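Local coordinates for MUTM (fpg) protein (Thermus thermophilus, PDB 1EE8) that belongs to the MutM (Fpg) family, whose members join a beta-rich N-terminal domain to a helical H2TH domain and a zinc finger, at residues G205-S210 / G222-R227; E2-E7 / A199-L204; G160-D165 / T226-Y231. One frame throughout, in Å; residues are numbered along the deposited sequence.

Contact 1. Residues G205-S210 / G222-R227; sequences GGSTLS and GGFQTR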
ATOM      1  N   GLY A 205       9.699  20.077  27.124  1.00 32.18           N
ATOM      2  CA  GLY A 205       9.574  18.729  26.590  1.00 30.90           C
ATOM      3  C   GLY A 205       8.362  17.894  26.968  1.00 30.74           C
ATOM      4  O   GLY A 205       8.460  16.666  27.057  1.00 30.03           O
ATOM      5  N   GLY A 206       7.217  18.535  27.181  1.00 30.25           N
ATOM      6  CA  GLY A 206       6.022  17.787  27.531  1.00 29.59           C
ATOM      7  C   GLY A 206       5.921  17.420  29.003  1.00 30.50           C
ATOM      8  O   GLY A 206       6.824  17.709  29.796  1.00 29.98           O
ATOM      9  N   SER A 207       4.821  16.763  29.364  1.00 30.22           N
ATOM     10  CA  SER A 207       4.570  16.379  30.750  1.00 30.90           C
ATOM     11  C   SER A 207       4.588  14.883  31.033  1.00 32.24           C
ATOM     12  O   SER A 207       3.861  14.103  30.408  1.00 31.90           O
ATOM     13  CB  SER A 207       3.219  16.935  31.212  1.00 29.33           C
ATOM     14  OG  SER A 207       3.203  18.350  31.178  1.00 28.91           O
ATOM     15  N   THR A 208       5.424  14.486  31.982  1.00 33.18           N
ATOM     16  CA  THR A 208       5.488  13.094  32.382  1.00 35.54           C
ATOM     17  C   THR A 208       4.740  13.015  33.704  1.00 36.99           C
ATOM     18  O   THR A 208       5.209  13.511  34.726  1.00 36.56           O
ATOM     19  CB  THR A 208       6.935  12.620  32.567  1.00 35.16           C
ATOM     20  OG1 THR A 208       7.601  12.638  31.299  1.00 34.38           O
ATOM     21  CG2 THR A 208       6.961  11.204  33.134  1.00 33.87           C
ATOM     22  N   LEU A 209       3.564  12.404  33.661  1.00 39.78           N
ATOM     23  CA  LEU A 209       2.711  12.272  34.831  1.00 42.12           C
ATOM     24  C   LEU A 209       3.226  11.258  35.847  1.00 43.90           C
ATOM     25  O   LEU A 209       4.391  10.844  35.810  1.00 44.20           O
ATOM     26  CB  LEU A 209       1.293  11.891  34.389  1.00 42.27           C
ATOM     27  CG  LEU A 209       0.672  12.794  33.315  1.00 42.97           C
ATOM     28  CD1 LEU A 209      -0.744  12.331  33.009  1.00 43.15           C
ATOM     29  CD2 LEU A 209       0.671  14.236  33.794  1.00 43.03           C
ATOM     30  N   SER A 210       2.342  10.864  36.758  1.00 45.10           N
ATOM     31  CA  SER A 210       2.688   9.910  37.802  1.00 46.31           C
ATOM     32  C   SER A 210       2.865   8.519  37.211  1.00 46.90           C
ATOM     33  O   SER A 210       3.802   7.802  37.562  1.00 47.84           O
ATOM     34  CB  SER A 210       1.591   9.886  38.870  1.00 46.30           C
ATOM     35  OG  SER A 210       1.955   9.046  39.947  1.00 48.10           O
ATOM     36  N   GLY A 222       9.623  14.131  30.482  1.00 36.16           N
ATOM     37  CA  GLY A 222       9.436  15.537  30.171  1.00 35.57           C
ATOM     38  C   GLY A 222       9.700  16.315  31.448  1.00 35.02           C
ATOM     39  O   GLY A 222      10.056  15.720  32.466  1.00 34.34           O
ATOM     40  N   GLY A 223       9.519  17.631  31.420  1.00 34.01           N
ATOM     41  CA  GLY A 223       9.773  18.405  32.621  1.00 34.21           C
ATOM     42  C   GLY A 223       8.775  19.508  32.922  1.00 33.25           C
ATOM     43  O   GLY A 223       9.067  20.396  33.725  1.00 33.45           O
ATOM     44  N   PHE A 224       7.602  19.462  32.297  1.00 31.18           N
ATOM     45  CA  PHE A 224       6.596  20.498  32.533  1.00 30.40           C
ATOM     46  C   PHE A 224       5.725  20.172  33.731  1.00 29.92           C
ATOM     47  O   PHE A 224       5.084  21.061  34.294  1.00 30.22           O
ATOM     48  CB  PHE A 224       5.704  20.692  31.300  1.00 28.75           C
ATOM     49  CG  PHE A 224       4.746  21.849  31.424  1.00 27.43           C
ATOM     50  CD1 PHE A 224       3.403  21.635  31.720  1.00 26.66           C
ATOM     51  CD2 PHE A 224       5.195  23.156  31.264  1.00 26.79           C
ATOM     52  CE1 PHE A 224       2.520  22.708  31.859  1.00 25.96           C
ATOM     53  CE2 PHE A 224       4.327  24.235  31.398  1.00 26.86           C
ATOM     54  CZ  PHE A 224       2.984  24.012  31.697  1.00 26.58           C
ATOM     55  N   GLN A 225       5.703  18.903  34.124  1.00 29.36           N
ATOM     56  CA  GLN A 225       4.891  18.485  35.260  1.00 30.57           C
ATOM     57  C   GLN A 225       5.253  19.243  36.537  1.00 31.15           C
ATOM     58  O   GLN A 225       4.458  19.293  37.476  1.00 31.15           O
ATOM     59  CB  GLN A 225       5.009  16.969  35.490  1.00 30.74           C
ATOM     60  CG  GLN A 225       6.405  16.454  35.844  1.00 32.36           C
ATOM     61  CD  GLN A 225       7.274  16.197  34.620  1.00 32.36           C
ATOM     62  OE1 GLN A 225       6.895  16.518  33.497  1.00 31.58           O
ATOM     63  NE2 GLN A 225       8.452  15.615  34.841  1.00 32.96           N
ATOM     64  N   THR A 226       6.446  19.836  36.567  1.00 32.05           N
ATOM     65  CA  THR A 226       6.891  20.601  37.731  1.00 33.15           C
ATOM     66  C   THR A 226       6.198  21.958  37.746  1.00 33.94           C
ATOM     67  O   THR A 226       6.141  22.628  38.780  1.00 35.37           O
ATOM     68  CB  THR A 226       8.425  20.820  37.725  1.00 33.03           C
ATOM     69  OG1 THR A 226       8.795  21.639  36.609  1.00 34.59           O
ATOM     70  CG2 THR A 226       9.155  19.480  37.624  1.00 33.58           C
ATOM     71  N   ARG A 227       5.665  22.356  36.594  1.00 33.04           N
ATOM     72  CA  ARG A 227       4.961  23.627  36.463  1.00 32.73           C
ATOM     73  C   ARG A 227       3.452  23.431  36.633  1.00 31.89           C
ATOM     74  O   ARG A 227       2.695  24.402  36.636  1.00 32.23           O
ATOM     75  CB  ARG A 227       5.224  24.252  35.087  1.00 34.81           C
ATOM     76  CG  ARG A 227       6.687  24.554  34.760  1.00 36.64           C
ATOM     77  CD  ARG A 227       7.237  25.696  35.595  1.00 39.19           C
ATOM     78  NE  ARG A 227       8.437  26.281  35.000  1.00 40.89           N
ATOM     79  CZ  ARG A 227       8.451  26.964  33.856  1.00 42.16           C
ATOM     80  NH1 ARG A 227       7.328  27.153  33.177  1.00 42.65           N
ATOM     81  NH2 ARG A 227       9.590  27.456  33.384  1.00 42.34           N
TER

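Contact 2. Residues E2-E7 / A199-L204; sequences ELPEVE and AEAVEL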
ATOM      1  N   GLU A   2      -0.481  15.142  24.457  1.00 23.57           N
ATOM      2  CA  GLU A   2      -1.165  16.262  23.823  1.00 22.52           C
ATOM      3  C   GLU A   2      -0.161  17.031  22.962  1.00 21.50           C
ATOM      4  O   GLU A   2       0.986  16.609  22.824  1.00 21.08           O
ATOM      5  CB  GLU A   2      -1.787  17.155  24.904  1.00 22.07           C
ATOM      6  CG  GLU A   2      -2.931  16.454  25.651  1.00 23.42           C
ATOM      7  CD  GLU A   2      -3.415  17.216  26.872  1.00 24.34           C
ATOM      8  OE1 GLU A   2      -3.657  18.439  26.771  1.00 25.51           O
ATOM      9  OE2 GLU A   2      -3.568  16.584  27.938  1.00 26.51           O
ATOM     10  N   LEU A   3      -0.582  18.154  22.395  1.00 21.06           N
ATOM     11  CA  LEU A   3       0.287  18.950  21.528  1.00 21.32           C
ATOM     12  C   LEU A   3       1.739  19.052  22.008  1.00 21.57           C
ATOM     13  O   LEU A   3       2.670  18.821  21.237  1.00 20.30           O
ATOM     14  CB  LEU A   3      -0.303  20.357  21.335  1.00 21.96           C
ATOM     15  CG  LEU A   3       0.427  21.301  20.360  1.00 22.51           C
ATOM     16  CD1 LEU A   3      -0.517  22.392  19.904  1.00 22.74           C
ATOM     17  CD2 LEU A   3       1.670  21.905  21.024  1.00 21.33           C
ATOM     18  N   PRO A   4       1.954  19.387  23.290  1.00 21.65           N
ATOM     19  CA  PRO A   4       3.338  19.497  23.770  1.00 22.37           C
ATOM     20  C   PRO A   4       4.174  18.213  23.677  1.00 21.25           C
ATOM     21  O   PRO A   4       5.338  18.261  23.290  1.00 22.64           O
ATOM     22  CB  PRO A   4       3.166  19.984  25.210  1.00 22.66           C
ATOM     23  CG  PRO A   4       1.878  20.783  25.145  1.00 22.28           C
ATOM     24  CD  PRO A   4       1.003  19.882  24.301  1.00 21.78           C
ATOM     25  N   GLU A   5       3.588  17.075  24.037  1.00 21.26           N
ATOM     26  CA  GLU A   5       4.308  15.805  23.968  1.00 20.96           C
ATOM     27  C   GLU A   5       4.567  15.385  22.517  1.00 21.15           C
ATOM     28  O   GLU A   5       5.652  14.903  22.184  1.00 20.87           O
ATOM     29  CB  GLU A   5       3.520  14.689  24.673  1.00 21.00           C
ATOM     30  CG  GLU A   5       3.379  14.874  26.184  1.00 22.69           C
ATOM     31  CD  GLU A   5       2.554  16.099  26.553  1.00 24.11           C
ATOM     32  OE1 GLU A   5       2.939  16.809  27.508  1.00 26.05           O
ATOM     33  OE2 GLU A   5       1.516  16.341  25.898  1.00 23.10           O
ATOM     34  N   VAL A   6       3.567  15.563  21.661  1.00 20.56           N
ATOM     35  CA  VAL A   6       3.700  15.184  20.262  1.00 21.54           C
ATOM     36  C   VAL A   6       4.728  16.068  19.569  1.00 21.66           C
ATOM     37  O   VAL A   6       5.536  15.583  18.777  1.00 21.47           O
ATOM     38  CB  VAL A   6       2.341  15.274  19.538  1.00 21.90           C
ATOM     39  CG1 VAL A   6       2.490  14.848  18.082  1.00 22.27           C
ATOM     40  CG2 VAL A   6       1.328  14.380  20.251  1.00 21.68           C
ATOM     41  N   GLU A   7       4.711  17.360  19.884  1.00 22.29           N
ATOM     42  CA  GLU A   7       5.662  18.293  19.289  1.00 22.52           C
ATOM     43  C   GLU A   7       7.069  17.926  19.736  1.00 23.19           C
ATOM     44  O   GLU A   7       8.011  17.959  18.944  1.00 23.36           O
ATOM     45  CB  GLU A   7       5.334  19.726  19.710  1.00 24.38           C
ATOM     46  CG  GLU A   7       6.231  20.801  19.091  1.00 24.67           C
ATOM     47  CD  GLU A   7       6.235  20.788  17.561  1.00 27.11           C
ATOM     48  OE1 GLU A   7       5.155  20.656  16.950  1.00 27.25           O
ATOM     49  OE2 GLU A   7       7.326  20.927  16.969  1.00 26.88           O
ATOM     50  N   ALA A 199       3.256  26.739  24.904  1.00 25.30           N
ATOM     51  CA  ALA A 199       4.604  27.162  24.540  1.00 26.49           C
ATOM     52  C   ALA A 199       5.581  26.725  25.627  1.00 26.53           C
ATOM     53  O   ALA A 199       6.669  26.238  25.333  1.00 25.92           O
ATOM     54  CB  ALA A 199       4.654  28.694  24.356  1.00 25.93           C
ATOM     55  N   GLU A 200       5.184  26.894  26.886  1.00 26.97           N
ATOM     56  CA  GLU A 200       6.030  26.493  28.002  1.00 26.98           C
ATOM     57  C   GLU A 200       6.198  24.970  28.048  1.00 25.82           C
ATOM     58  O   GLU A 200       7.307  24.463  28.232  1.00 23.18           O
ATOM     59  CB  GLU A 200       5.437  26.995  29.326  1.00 29.78           C
ATOM     60  CG  GLU A 200       5.644  28.489  29.567  1.00 32.30           C
ATOM     61  CD  GLU A 200       4.929  28.998  30.808  1.00 35.33           C
ATOM     62  OE1 GLU A 200       4.852  28.248  31.807  1.00 36.67           O
ATOM     63  OE2 GLU A 200       4.457  30.159  30.788  1.00 36.91           O
ATOM     64  N   ALA A 201       5.094  24.247  27.870  1.00 25.14           N
ATOM     65  CA  ALA A 201       5.129  22.787  27.896  1.00 26.18           C
ATOM     66  C   ALA A 201       6.073  22.266  26.818  1.00 27.44           C
ATOM     67  O   ALA A 201       6.798  21.295  27.031  1.00 28.27           O
ATOM     68  CB  ALA A 201       3.731  22.229  27.683  1.00 26.75           C
ATOM     69  N   VAL A 202       6.059  22.913  25.659  1.00 28.81           N
ATOM     70  CA  VAL A 202       6.940  22.516  24.566  1.00 31.30           C
ATOM     71  C   VAL A 202       8.393  22.749  24.978  1.00 32.35           C
ATOM     72  O   VAL A 202       9.252  21.886  24.785  1.00 32.09           O
ATOM     73  CB  VAL A 202       6.639  23.324  23.287  1.00 31.58           C
ATOM     74  CG1 VAL A 202       7.718  23.071  22.240  1.00 32.92           C
ATOM     75  CG2 VAL A 202       5.272  22.934  22.741  1.00 31.53           C
ATOM     76  N   GLU A 203       8.659  23.913  25.559  1.00 33.96           N
ATOM     77  CA  GLU A 203      10.009  24.254  26.003  1.00 35.99           C
ATOM     78  C   GLU A 203      10.573  23.194  26.954  1.00 35.74           C
ATOM     79  O   GLU A 203      11.738  22.807  26.841  1.00 35.62           O
ATOM     80  CB  GLU A 203      10.000  25.615  26.704  1.00 39.06           C
ATOM     81  CG  GLU A 203      11.375  26.176  27.034  1.00 42.95           C
ATOM     82  CD  GLU A 203      11.301  27.408  27.928  1.00 45.73           C
ATOM     83  OE1 GLU A 203      10.534  28.340  27.602  1.00 47.17           O
ATOM     84  OE2 GLU A 203      12.012  27.448  28.959  1.00 48.13           O
ATOM     85  N   LEU A 204       9.741  22.724  27.883  1.00 34.93           N
ATOM     86  CA  LEU A 204      10.156  21.720  28.862  1.00 33.48           C
ATOM     87  C   LEU A 204      10.006  20.272  28.402  1.00 32.68           C
ATOM     88  O   LEU A 204      10.159  19.344  29.197  1.00 32.07           O
ATOM     89  CB  LEU A 204       9.398  21.925  30.182  1.00 33.58           C
ATOM     90  CG  LEU A 204       9.947  22.999  31.130  1.00 34.98           C
ATOM     91  CD1 LEU A 204      10.020  24.343  30.425  1.00 35.06           C
ATOM     92  CD2 LEU A 204       9.068  23.088  32.360  1.00 34.51           C
TER

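Contact 3. Residues G160-D165 / T226-Y231; sequences GNIYAD and TRHAVY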
ATOM      1  N   GLY A 160      -5.684  18.841  25.181  1.00 26.10           N
ATOM      2  CA  GLY A 160      -6.323  17.756  25.900  1.00 25.03           C
ATOM      3  C   GLY A 160      -6.593  18.150  27.345  1.00 24.88           C
ATOM      4  O   GLY A 160      -6.548  19.330  27.702  1.00 23.65           O
ATOM      5  N   ASN A 161      -6.863  17.157  28.184  1.00 24.39           N
ATOM      6  CA  ASN A 161      -7.155  17.393  29.589  1.00 25.05           C
ATOM      7  C   ASN A 161      -6.098  18.183  30.348  1.00 24.54           C
ATOM      8  O   ASN A 161      -6.415  19.161  31.028  1.00 23.72           O
ATOM      9  CB  ASN A 161      -7.390  16.059  30.296  1.00 26.85           C
ATOM     10  CG  ASN A 161      -8.768  15.494  30.023  1.00 28.89           C
ATOM     11  OD1 ASN A 161      -9.778  16.190  30.158  1.00 31.04           O
ATOM     12  ND2 ASN A 161      -8.818  14.228  29.628  1.00 27.08           N
ATOM     13  N   ILE A 162      -4.844  17.753  30.245  1.00 23.37           N
ATOM     14  CA  ILE A 162      -3.756  18.415  30.959  1.00 22.72           C
ATOM     15  C   ILE A 162      -3.647  19.913  30.689  1.00 22.31           C
ATOM     16  O   ILE A 162      -3.736  20.731  31.610  1.00 20.40           O
ATOM     17  CB  ILE A 162      -2.395  17.758  30.631  1.00 23.98           C
ATOM     18  CG1 ILE A 162      -2.373  16.326  31.172  1.00 26.34           C
ATOM     19  CG2 ILE A 162      -1.248  18.574  31.237  1.00 24.25           C
ATOM     20  CD1 ILE A 162      -1.071  15.598  30.932  1.00 25.93           C
ATOM     21  N   TYR A 163      -3.475  20.276  29.426  1.00 20.65           N
ATOM     22  CA  TYR A 163      -3.315  21.673  29.091  1.00 20.45           C
ATOM     23  C   TYR A 163      -4.582  22.504  29.151  1.00 20.23           C
ATOM     24  O   TYR A 163      -4.513  23.722  29.324  1.00 20.81           O
ATOM     25  CB  TYR A 163      -2.588  21.774  27.755  1.00 18.92           C
ATOM     26  CG  TYR A 163      -1.252  21.077  27.877  1.00 20.49           C
ATOM     27  CD1 TYR A 163      -1.034  19.834  27.294  1.00 19.55           C
ATOM     28  CD2 TYR A 163      -0.246  21.605  28.692  1.00 21.84           C
ATOM     29  CE1 TYR A 163       0.145  19.127  27.523  1.00 19.76           C
ATOM     30  CE2 TYR A 163       0.936  20.903  28.929  1.00 20.89           C
ATOM     31  CZ  TYR A 163       1.123  19.664  28.341  1.00 20.98           C
ATOM     32  OH  TYR A 163       2.277  18.959  28.582  1.00 18.71           O
ATOM     33  N   ALA A 164      -5.741  21.866  29.026  1.00 19.71           N
ATOM     34  CA  ALA A 164      -6.984  22.619  29.156  1.00 20.51           C
ATOM     35  C   ALA A 164      -7.058  23.005  30.642  1.00 20.80           C
ATOM     36  O   ALA A 164      -7.239  24.176  30.981  1.00 19.76           O
ATOM     37  CB  ALA A 164      -8.183  21.764  28.775  1.00 20.01           C
ATOM     38  N   ASP A 165      -6.905  22.015  31.521  1.00 20.09           N
ATOM     39  CA  ASP A 165      -6.942  22.260  32.963  1.00 20.69           C
ATOM     40  C   ASP A 165      -5.917  23.336  33.366  1.00 20.29           C
ATOM     41  O   ASP A 165      -6.247  24.286  34.078  1.00 20.04           O
ATOM     42  CB  ASP A 165      -6.645  20.968  33.743  1.00 21.78           C
ATOM     43  CG  ASP A 165      -7.818  19.988  33.749  1.00 23.95           C
ATOM     44  OD1 ASP A 165      -8.808  20.220  33.025  1.00 26.74           O
ATOM     45  OD2 ASP A 165      -7.744  18.979  34.485  1.00 24.85           O
ATOM     46  N   THR A 226       6.446  19.836  36.567  1.00 32.05           N
ATOM     47  CA  THR A 226       6.891  20.601  37.731  1.00 33.15           C
ATOM     48  C   THR A 226       6.198  21.958  37.746  1.00 33.94           C
ATOM     49  O   THR A 226       6.141  22.628  38.780  1.00 35.37           O
ATOM     50  CB  THR A 226       8.425  20.820  37.725  1.00 33.03           C
ATOM     51  OG1 THR A 226       8.795  21.639  36.609  1.00 34.59           O
ATOM     52  CG2 THR A 226       9.155  19.480  37.624  1.00 33.58           C
ATOM     53  N   ARG A 227       5.665  22.356  36.594  1.00 33.04           N
ATOM     54  CA  ARG A 227       4.961  23.627  36.463  1.00 32.73           C
ATOM     55  C   ARG A 227       3.452  23.431  36.633  1.00 31.89           C
ATOM     56  O   ARG A 227       2.695  24.402  36.636  1.00 32.23           O
ATOM     57  CB  ARG A 227       5.224  24.252  35.087  1.00 34.81           C
ATOM     58  CG  ARG A 227       6.687  24.554  34.760  1.00 36.64           C
ATOM     59  CD  ARG A 227       7.237  25.696  35.595  1.00 39.19           C
ATOM     60  NE  ARG A 227       8.437  26.281  35.000  1.00 40.89           N
ATOM     61  CZ  ARG A 227       8.451  26.964  33.856  1.00 42.16           C
ATOM     62  NH1 ARG A 227       7.328  27.153  33.177  1.00 42.65           N
ATOM     63  NH2 ARG A 227       9.590  27.456  33.384  1.00 42.34           N
ATOM     64  N   HIS A 228       3.011  22.180  36.757  1.00 29.36           N
ATOM     65  CA  HIS A 228       1.585  21.905  36.923  1.00 28.22           C
ATOM     66  C   HIS A 228       1.031  22.543  38.188  1.00 28.02           C
ATOM     67  O   HIS A 228       1.582  22.375  39.277  1.00 27.55           O
ATOM     68  CB  HIS A 228       1.315  20.402  36.966  1.00 28.17           C
ATOM     69  CG  HIS A 228       1.496  19.719  35.646  1.00 27.63           C
ATOM     70  ND1 HIS A 228       1.214  18.386  35.454  1.00 28.27           N
ATOM     71  CD2 HIS A 228       1.951  20.183  34.457  1.00 27.43           C
ATOM     72  CE1 HIS A 228       1.488  18.055  34.204  1.00 29.60           C
ATOM     73  NE2 HIS A 228       1.936  19.129  33.578  1.00 27.12           N
ATOM     74  N   ALA A 229      -0.074  23.265  38.033  1.00 25.87           N
ATOM     75  CA  ALA A 229      -0.710  23.937  39.150  1.00 25.07           C
ATOM     76  C   ALA A 229      -1.861  23.118  39.711  1.00 24.61           C
ATOM     77  O   ALA A 229      -2.043  23.049  40.925  1.00 24.34           O
ATOM     78  CB  ALA A 229      -1.219  25.307  38.712  1.00 24.90           C
ATOM     79  N   VAL A 230      -2.633  22.490  38.828  1.00 23.61           N
ATOM     80  CA  VAL A 230      -3.781  21.714  39.269  1.00 22.83           C
ATOM     81  C   VAL A 230      -3.890  20.303  38.698  1.00 23.75           C
ATOM     82  O   VAL A 230      -4.417  19.409  39.361  1.00 24.19           O
ATOM     83  CB  VAL A 230      -5.096  22.470  38.958  1.00 22.70           C
ATOM     84  CG1 VAL A 230      -5.100  23.826  39.671  1.00 21.72           C
ATOM     85  CG2 VAL A 230      -5.250  22.657  37.452  1.00 22.03           C
ATOM     86  N   TYR A 231      -3.413  20.088  37.476  1.00 23.28           N
ATOM     87  CA  TYR A 231      -3.511  18.755  36.901  1.00 24.27           C
ATOM     88  C   TYR A 231      -2.753  17.707  37.709  1.00 25.14           C
ATOM     89  O   TYR A 231      -1.586  17.894  38.059  1.00 23.68           O
ATOM     90  CB  TYR A 231      -3.002  18.702  35.459  1.00 23.44           C
ATOM     91  CG  TYR A 231      -3.322  17.358  34.852  1.00 24.14           C
ATOM     92  CD1 TYR A 231      -4.581  17.103  34.309  1.00 24.05           C
ATOM     93  CD2 TYR A 231      -2.420  16.294  34.952  1.00 24.22           C
ATOM     94  CE1 TYR A 231      -4.941  15.823  33.888  1.00 25.00           C
ATOM     95  CE2 TYR A 231      -2.768  15.013  34.541  1.00 25.42           C
ATOM     96  CZ  TYR A 231      -4.032  14.783  34.013  1.00 25.72           C
ATOM     97  OH  TYR A 231      -4.384  13.510  33.628  1.00 27.59           O
TER

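Contact 1. Residues G205-S210 / G222-R227
Thr208, Gln225 and Gly222 supply two of the three hydrogen bonds that hold the loop segments 205-210 and 222-227 together. The hydroxyl of Thr208 accepts the backbone N-H of the glycine, with Gly222 N 2.6 Å from Thr208 OG1, and passes its own proton to the carbonyl oxygen of Tyr214, leaving it doubly engaged. The backbone N-H of Thr208, in turn, runs almost straight (170°) to the amide of Gln225, the separation from Thr208 N to Gln225 OE1 being 2.9 Å. The donor stands well above the plane of that amide. Gln225 reaches this place by folding back: CG lies between the backbone N and the carbonyl carbon (chi1 63°) and the chain bends again at chi2, so that CD rests 3.4 Å from Thr208 O. Its NE2 bonds at 2.9 Å to Gly222 O, which lies close to the plane of the Gln225 amide; with both ends bonded, the rotation of the amide is fixed. Lacking a side chain, Gly222 lets its CA come within 3.4 Å of Gly206 O in a CA-H...O contact. The same Gly206 O accepts Phe224 N at 3.2 Å, the third bond between the segments. Beside it Ser207 OG lies at the edge of the Phe224 ring, 3.3 Å from CD1, while its main polar partner is Tyr163. The Phe224 side chain leads away onto helix 184-203. That helix ends in a Schellman motif, with Gly205 at positive phi as its C-prime residue; segment 205-210 continues from this stop, and 222-227 returns beside it.

Contact 2. Residues E2-E7 / A199-L204
The puckered pyrrolidine ring of Pro4 presses its CB-CG bond against the methyl of Ala201. Pro4 CB is 3.4 Å and Pro4 CG 3.5 Å from Ala201 CB, both tighter than ordinary carbon contacts, and the aromatic ring of Tyr163 from helix 161-170 also touches both residues. The flat groups of the segments, the carboxylates, turn elsewhere. That of Glu5 takes the N-H of Glu2 on the anti side of OE2, with 2.7 Å from Glu2 N to Glu5 OE2, only 17° out of the carboxylate plane. Glu2 is the N-cap of helix 3-17 and Glu5 its third residue, so this is the half of a capping box in which the later side chain accepts the N-cap N-H. The contact joins the first turn of helix 3-17, in the N-terminal family region, to the last turn of helix 184-203, in the H2TH region. Their short axes run broadly the same way, 36° apart, and approach to 8.4 Å. Val202 packs beside the proline with its two methyls. With CG1 anti to the backbone N (chi1 170°), that branch lies 4.2 Å from Glu7 CG, whereas CG2 faces Leu3 CD2 at 4.1 Å and Pro4 CA at the same 4.1 Å. The Glu7 chain offers only its aliphatic part here; it bends at chi2, and its carboxylate leads off to salt bridges with Arg49, Arg10 and Arg11. Glu2 sends its carboxylate away as well, bonding Ile162 N and Tyr163 N at the start of helix 161-170.

Contact 3. Residues G160-D165 / T226-Y231
Asn161, the first residue of helix 161-170, brushes the phenol of Tyr231 with its CB, which is 4.4 Å from CE1 of that ring. Ile162 follows and makes the largest contribution from the helix side. Its CG1 stands over the middle of the Tyr231 ring in a CH-pi interaction, 3.5 Å from the centroid and merely 7° off the ring normal. Placing CG1 beside the backbone N (chi1 -66°) leaves CG2 anti to it, and this second branch approaches the His228 imidazole obliquely, 4.0 Å from NE2, an atom that bonds to Ser207. The two branches of the isoleucine thus each meet a different ring of the loop. Tyr163 sets out away from the loop, and its own ring has Ile162 CG2 over the centre of one face. One turn on from Ile162, Asp165 brings OD2 to the rim of the Tyr231 ring, near its plane and 3.7 Å from CD1, with carboxylate and ring planes 43° apart. Lys147 binds both Asn161 OD1 and Asp165 OD1, and the backbone N-H of His256 meets Asp165 OD2, which probably fixes the rotation of this carboxylate. The backbone oxygen, Asp165 O, has Val230 CG2 3.9 Å away. Glu166, next on the helix, bonds the N-H groups of both Ala229 and Tyr231, tying the loop backbone down. Helix 161-170 is probably one of the H2TH helices, and the loop leads from it toward the zinc finger hairpin of strands 246-249 and 254-257, with the Val230 side chain about 7 Å from the zinc ion.

How the contacts relate
The three contacts lie close together, contact 2 nearest the centre of the chain: the centres of contacts 1 and 2 and of contacts 1 and 3 are about 9 Å apart, those of contacts 2 and 3 about 12 Å. Along the chain, contact 2 closes where helix 184-203 ends, contact 1 opens just after it, and contact 3 ends on the same loop, sharing Thr226 and Arg227. Contacts 2 and 3 interlock, since their segments alternate in sequence. Glu5, Tyr163 and Ser207, one residue from each contact, meet in a probable hydrogen-bond cluster. Contact 2 ties the N-terminal region to the H2TH region, and contacts 1 and 3 carry the connection on toward the zinc finger.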